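Local coordinates for protein HdaB,HdaA (Adhesin), HUS-associated diffuse adherence (Escherichia coli, PDB 5D55) that is a minor subunit at the tip of the Hda (AAF/IV) chaperone-usher pilus of enteroaggregative E. coli, probably serving in adhesion and biofilm formation, at residues G35-Q40 with F46-N51; S103-E108 with F122-E127. One frame throughout, in Å; residues are numbered along the deposited sequence.

Contact 1: G35-Q40 with F46-N51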
loop_
_atom_site.group_PDB
_atom_site.type_symbol
_atom_site.label_atom_id
_atom_site.label_comp_id
_atom_site.label_asym_id
_atom_site.label_seq_id
_atom_site.Cartn_x
_atom_site.Cartn_y
_atom_site.Cartn_z
ATOM N N GLY B 35 10.573 12.330 -14.588
ATOM C CA GLY B 35 10.348 11.406 -13.501
ATOM C C GLY B 35 10.139 9.989 -13.996
ATOM O O GLY B 35 9.855 9.760 -15.162
ATOM N N ARG B 36 10.293 9.035 -13.087
ATOM C CA ARG B 36 9.991 7.645 -13.376
ATOM C C ARG B 36 9.484 6.987 -12.112
ATOM O O ARG B 36 10.010 7.228 -11.018
ATOM C CB ARG B 36 11.223 6.912 -13.889
ATOM C CG ARG B 36 10.972 5.433 -14.218
ATOM C CD ARG B 36 12.262 4.722 -14.535
ATOM N NE ARG B 36 13.197 4.838 -13.428
ATOM C CZ ARG B 36 14.520 4.805 -13.546
ATOM N NH1 ARG B 36 15.086 4.654 -14.741
ATOM N NH2 ARG B 36 15.275 4.917 -12.461
ATOM N N ILE B 37 8.447 6.174 -12.269
ATOM C CA ILE B 37 7.937 5.352 -11.180
ATOM C C ILE B 37 8.025 3.872 -11.576
ATOM O O ILE B 37 7.687 3.521 -12.705
ATOM C CB ILE B 37 6.493 5.781 -10.778
ATOM C CG1 ILE B 37 5.948 4.893 -9.654
ATOM C CG2 ILE B 37 5.550 5.828 -12.002
ATOM C CD1 ILE B 37 4.874 5.576 -8.839
ATOM N N ILE B 38 8.519 3.030 -10.664
ATOM C CA ILE B 38 8.672 1.591 -10.924
ATOM C C ILE B 38 7.990 0.771 -9.837
ATOM O O ILE B 38 8.139 1.063 -8.647
ATOM C CB ILE B 38 10.166 1.143 -11.009
ATOM C CG1 ILE B 38 10.888 1.846 -12.149
ATOM C CG2 ILE B 38 10.286 -0.402 -11.182
ATOM C CD1 ILE B 38 12.406 1.787 -12.044
ATOM N N CYS B 39 7.241 -0.236 -10.269
ATOM C CA CYS B 39 6.646 -1.218 -9.361
ATOM C C CYS B 39 6.830 -2.600 -9.951
ATOM O O CYS B 39 6.438 -2.869 -11.095
ATOM C CB CYS B 39 5.154 -0.993 -9.165
ATOM S SG CYS B 39 4.627 0.640 -8.687
ATOM N N GLN B 40 7.451 -3.481 -9.170
ATOM C CA GLN B 40 7.717 -4.859 -9.604
ATOM C C GLN B 40 6.478 -5.755 -9.521
ATOM O O GLN B 40 6.288 -6.650 -10.359
ATOM C CB GLN B 40 8.851 -5.472 -8.772
ATOM N N PHE B 46 -0.400 3.246 -12.287
ATOM C CA PHE B 46 0.393 4.095 -11.410
ATOM C C PHE B 46 -0.402 5.347 -11.081
ATOM O O PHE B 46 -1.271 5.756 -11.862
ATOM C CB PHE B 46 1.699 4.526 -12.096
ATOM C CG PHE B 46 2.651 3.387 -12.422
ATOM C CD1 PHE B 46 3.696 3.072 -11.565
ATOM C CD2 PHE B 46 2.518 2.657 -13.600
ATOM C CE1 PHE B 46 4.607 2.042 -11.878
ATOM C CE2 PHE B 46 3.412 1.628 -13.918
ATOM C CZ PHE B 46 4.457 1.316 -13.053
ATOM N N ARG B 47 -0.080 5.945 -9.933
ATOM C CA ARG B 47 -0.602 7.232 -9.504
ATOM C C ARG B 47 0.560 8.095 -8.997
ATOM O O ARG B 47 1.367 7.635 -8.183
ATOM C CB ARG B 47 -1.610 7.008 -8.377
ATOM C CG ARG B 47 -2.392 8.229 -7.949
ATOM C CD ARG B 47 -3.291 7.884 -6.770
ATOM N NE ARG B 47 -4.092 9.023 -6.332
ATOM C CZ ARG B 47 -5.038 8.964 -5.395
ATOM N NH1 ARG B 47 -5.309 7.816 -4.784
ATOM N NH2 ARG B 47 -5.718 10.056 -5.069
ATOM N N VAL B 48 0.649 9.334 -9.483
ATOM C CA VAL B 48 1.720 10.271 -9.094
ATOM C C VAL B 48 1.087 11.629 -8.777
ATOM O O VAL B 48 0.081 12.000 -9.386
ATOM C CB VAL B 48 2.751 10.440 -10.244
ATOM C CG1 VAL B 48 3.765 11.532 -9.939
ATOM C CG2 VAL B 48 3.478 9.120 -10.509
ATOM N N TRP B 49 1.669 12.362 -7.828
ATOM C CA TRP B 49 1.201 13.706 -7.500
ATOM C C TRP B 49 2.324 14.615 -7.023
ATOM O O TRP B 49 3.349 14.145 -6.534
ATOM C CB TRP B 49 0.078 13.677 -6.451
ATOM C CG TRP B 49 0.462 13.035 -5.138
ATOM C CD1 TRP B 49 0.904 13.674 -4.006
ATOM C CD2 TRP B 49 0.419 11.632 -4.817
ATOM N NE1 TRP B 49 1.143 12.759 -3.011
ATOM C CE2 TRP B 49 0.853 11.499 -3.476
ATOM C CE3 TRP B 49 0.056 10.480 -5.534
ATOM C CZ2 TRP B 49 0.934 10.259 -2.831
ATOM C CZ3 TRP B 49 0.141 9.244 -4.902
ATOM C CH2 TRP B 49 0.579 9.142 -3.559
ATOM N N ILE B 50 2.103 15.913 -7.174
ATOM C CA ILE B 50 3.014 16.942 -6.676
ATOM C C ILE B 50 2.681 17.306 -5.228
ATOM O O ILE B 50 1.514 17.508 -4.877
ATOM C CB ILE B 50 2.945 18.211 -7.552
ATOM C CG1 ILE B 50 3.313 17.878 -9.001
ATOM C CG2 ILE B 50 3.856 19.321 -6.965
ATOM C CD1 ILE B 50 2.988 18.993 -10.038
ATOM N N ASN B 51 3.712 17.375 -4.386
ATOM C CA ASN B 51 3.542 17.862 -3.030
ATOM C C ASN B 51 3.784 19.360 -2.992
ATOM O O ASN B 51 4.913 19.820 -2.796
ATOM C CB ASN B 51 4.484 17.140 -2.067
ATOM C CG ASN B 51 4.363 15.628 -2.151
ATOM O OD1 ASN B 51 5.323 14.942 -2.502
ATOM N ND2 ASN B 51 3.178 15.103 -1.845
#
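I37 and F46 carry most of this contact, which lies wholly within the HdaB part of the fusion and is made by side chains without a hydrogen bond between the two segments. The apolar packing centres on one corner of the phenyl ring. I37 CG2 approaches F46 CD1 at 3.4 Å, coming in obliquely, neither over the face nor at the edge, and CG1 of the same residue also touches that ring atom, at 3.5 Å. The two side chains run past each other in opposite directions. I37 CG1 stands anti to the backbone N (chi1 179°), and the CD1 methyl beyond it extends to V48, 4.2 Å from V48 CG2.

A second kind of interaction involves sulfur. In the conformer given, C39 SG sits 3.5 Å from F46 CE1, and its line to the ring centroid makes 58° with the ring normal, an oblique sulfur-aromatic contact. This sulfur belongs to the disulfide C39–C128. At the ring's edge, close to its plane, lies the backbone carbonyl carbon of I38.

H43 meets F46 edge-to-face, while W83 from a loop touches both F46 and V48. The strand axes approach to 8.7 Å at an angle of 141°, too far for backbone pairing and consistent with two facing sheets of an immunoglobulin-like sandwich. Strand 31-38 pairs with 102-109 on one side of that core; strand 45-50 belongs to the other sheet, beside 118-132.

Contact 2: S103-E108 with F122-E127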
loop_
_atom_site.group_PDB
_atom_site.type_symbol
_atom_site.label_atom_id
_atom_site.label_comp_id
_atom_site.label_asym_id
_atom_site.label_seq_id
_atom_site.Cartn_x
_atom_site.Cartn_y
_atom_site.Cartn_z
ATOM N N SER B 103 7.020 3.522 -15.596
ATOM C CA SER B 103 6.345 4.632 -16.271
ATOM C C SER B 103 7.116 5.942 -16.107
ATOM O O SER B 103 7.536 6.281 -14.990
ATOM C CB SER B 103 4.935 4.828 -15.697
ATOM O OG SER B 103 4.019 3.891 -16.221
ATOM N N ILE B 104 7.249 6.690 -17.201
ATOM C CA ILE B 104 7.859 8.014 -17.198
ATOM C C ILE B 104 6.775 9.085 -17.046
ATOM O O ILE B 104 5.686 8.959 -17.619
ATOM C CB ILE B 104 8.644 8.268 -18.519
ATOM C CG1 ILE B 104 9.784 7.255 -18.680
ATOM C CG2 ILE B 104 9.185 9.727 -18.595
ATOM C CD1 ILE B 104 10.870 7.356 -17.643
ATOM N N PHE B 105 7.076 10.124 -16.270
ATOM C CA PHE B 105 6.245 11.315 -16.186
ATOM C C PHE B 105 7.158 12.550 -16.196
ATOM O O PHE B 105 8.395 12.410 -16.112
ATOM C CB PHE B 105 5.356 11.275 -14.926
ATOM C CG PHE B 105 6.127 11.281 -13.624
ATOM C CD1 PHE B 105 6.429 12.485 -12.977
ATOM C CD2 PHE B 105 6.572 10.088 -13.061
ATOM C CE1 PHE B 105 7.144 12.490 -11.787
ATOM C CE2 PHE B 105 7.283 10.082 -11.871
ATOM C CZ PHE B 105 7.577 11.277 -11.233
ATOM N N TYR B 106 6.566 13.742 -16.305
ATOM C CA TYR B 106 7.329 14.993 -16.274
ATOM C C TYR B 106 6.721 16.018 -15.324
ATOM O O TYR B 106 5.524 15.967 -15.017
ATOM C CB TYR B 106 7.461 15.608 -17.679
ATOM C CG TYR B 106 7.978 14.641 -18.724
ATOM C CD1 TYR B 106 9.341 14.516 -18.968
ATOM C CD2 TYR B 106 7.098 13.842 -19.454
ATOM C CE1 TYR B 106 9.819 13.610 -19.919
ATOM C CE2 TYR B 106 7.552 12.950 -20.399
ATOM C CZ TYR B 106 8.919 12.835 -20.630
ATOM O OH TYR B 106 9.382 11.945 -21.575
ATOM N N ILE B 107 7.560 16.931 -14.839
ATOM C CA ILE B 107 7.067 18.156 -14.240
ATOM C C ILE B 107 7.081 19.144 -15.391
ATOM O O ILE B 107 8.108 19.314 -16.066
ATOM C CB ILE B 107 7.976 18.683 -13.088
ATOM C CG1 ILE B 107 8.158 17.647 -11.965
ATOM C CG2 ILE B 107 7.461 20.043 -12.566
ATOM C CD1 ILE B 107 6.892 17.380 -11.139
ATOM N N GLU B 108 5.928 19.745 -15.666
ATOM C CA GLU B 108 5.806 20.674 -16.790
ATOM C C GLU B 108 5.280 22.017 -16.328
ATOM O O GLU B 108 4.552 22.095 -15.338
ATOM C CB GLU B 108 4.887 20.109 -17.869
ATOM C CG GLU B 108 5.407 18.812 -18.502
ATOM C CD GLU B 108 4.543 18.318 -19.649
ATOM O OE1 GLU B 108 3.434 18.864 -19.857
ATOM O OE2 GLU B 108 4.982 17.382 -20.349
ATOM N N PHE B 122 10.972 20.921 -6.630
ATOM C CA PHE B 122 9.831 20.063 -6.946
ATOM C C PHE B 122 9.859 18.832 -6.049
ATOM O O PHE B 122 10.897 18.161 -5.956
ATOM C CB PHE B 122 9.862 19.570 -8.396
ATOM C CG PHE B 122 10.121 20.634 -9.430
ATOM C CD1 PHE B 122 9.591 21.917 -9.316
ATOM C CD2 PHE B 122 10.844 20.310 -10.565
ATOM C CE1 PHE B 122 9.822 22.872 -10.305
ATOM C CE2 PHE B 122 11.084 21.249 -11.554
ATOM C CZ PHE B 122 10.568 22.535 -11.421
ATOM N N SER B 123 8.728 18.535 -5.406
ATOM C CA SER B 123 8.550 17.319 -4.611
ATOM C C SER B 123 7.383 16.548 -5.186
ATOM O O SER B 123 6.296 17.116 -5.374
ATOM C CB SER B 123 8.254 17.645 -3.148
ATOM O OG SER B 123 7.853 16.484 -2.432
ATOM N N VAL B 124 7.602 15.266 -5.466
ATOM C CA VAL B 124 6.539 14.405 -6.005
ATOM C C VAL B 124 6.479 13.102 -5.221
ATOM O O VAL B 124 7.482 12.659 -4.638
ATOM C CB VAL B 124 6.719 14.099 -7.530
ATOM C CG1 VAL B 124 6.647 15.390 -8.357
ATOM C CG2 VAL B 124 8.032 13.401 -7.770
ATOM N N SER B 125 5.291 12.508 -5.186
ATOM C CA SER B 125 5.102 11.222 -4.540
ATOM C C SER B 125 4.352 10.324 -5.507
ATOM O O SER B 125 3.720 10.808 -6.456
ATOM C CB SER B 125 4.345 11.366 -3.218
ATOM O OG SER B 125 5.122 12.079 -2.286
ATOM N N GLY B 126 4.433 9.020 -5.290
ATOM C CA GLY B 126 3.772 8.099 -6.200
ATOM C C GLY B 126 3.634 6.708 -5.642
ATOM O O GLY B 126 4.326 6.328 -4.679
ATOM N N GLU B 127 2.727 5.950 -6.253
ATOM C CA GLU B 127 2.404 4.587 -5.829
ATOM C C GLU B 127 1.830 3.842 -7.030
ATOM O O GLU B 127 1.433 4.471 -8.026
ATOM C CB GLU B 127 1.373 4.617 -4.678
ATOM C CG GLU B 127 -0.011 5.164 -5.084
ATOM C CD GLU B 127 -0.955 5.503 -3.915
ATOM O OE1 GLU B 127 -0.503 5.753 -2.774
ATOM O OE2 GLU B 127 -2.178 5.535 -4.152
#
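I107, F105, F122 and V124 make up the first shell, with I107 meeting both F122 and V124. Its CG2 methyl lies over the face of the F122 ring, 3.9 Å from the centroid and only 9° off the normal, which is the geometry of a CH-pi contact. That methyl stands 3.8 Å above the ring plane, over its centre. The other branch goes to the valine: I107 CD1 and V124 CG1 meet tip to tip at 3.4 Å, closer than carbon atoms usually pack. With chi1 at -57°, I107 CG1 lies beside the backbone N and CG2 anti to it, so that CG2 lies over the ring while CG1, itself close to F122 CD2, carries CD1 on to V124. F105 adds a looser contact: V124 CG2 lies at the edge of the F105 ring, near its plane, 4.1 Å from F105 CZ.

The second shell encloses these groups with more apolar side chains. I76 touches I107 and F122, and I78 touches F105 and I107, both from strand 73-79. From strand 13-18, L16 packs on I107 and F122, while I14 packs on F105 and V124.

Axes 9.8 Å apart, crossing at 147°, place the segments in the two facing sheets of the HdaB sandwich, with their contacting side chains in its buried core. Strand 102-109 runs between 31-38 and 73-79: F105 is hydrogen-bonded through its backbone to G35, and Y106 to G79. Strand 118-132 pairs with 45-50 in the facing sheet, and F122 to G126 also pair antiparallel with a strand of the second subunit, where V124 packs on I147 of its fused HdaA part, a pairing that belongs to this engineered construct.

Contacts 1 and 2 are adjoining portions of one hydrophobic core, their centres 6 Å apart. Each joins a strand of one sheet to a strand of the other. Backbone bonds probably tie them in both sheets, G35 N to F105 O at 2.7 Å and N51 N to S123 O at 2.8 Å. Packing crosses between the sheets as well, with I37 CD1 3.4 Å from E127 N. C39 of contact 1 is disulfide-bonded to C128 of strand 118-132, which also carries segment 122-127. W49 and S123 pack on A144 and T148 of the fused HdaA part of the second subunit. A citrate anion, probably from the crystallisation liquor, lies about 3 Å from the R47 side chain, whose NH2 is hydrogen-bonded to Q92 O.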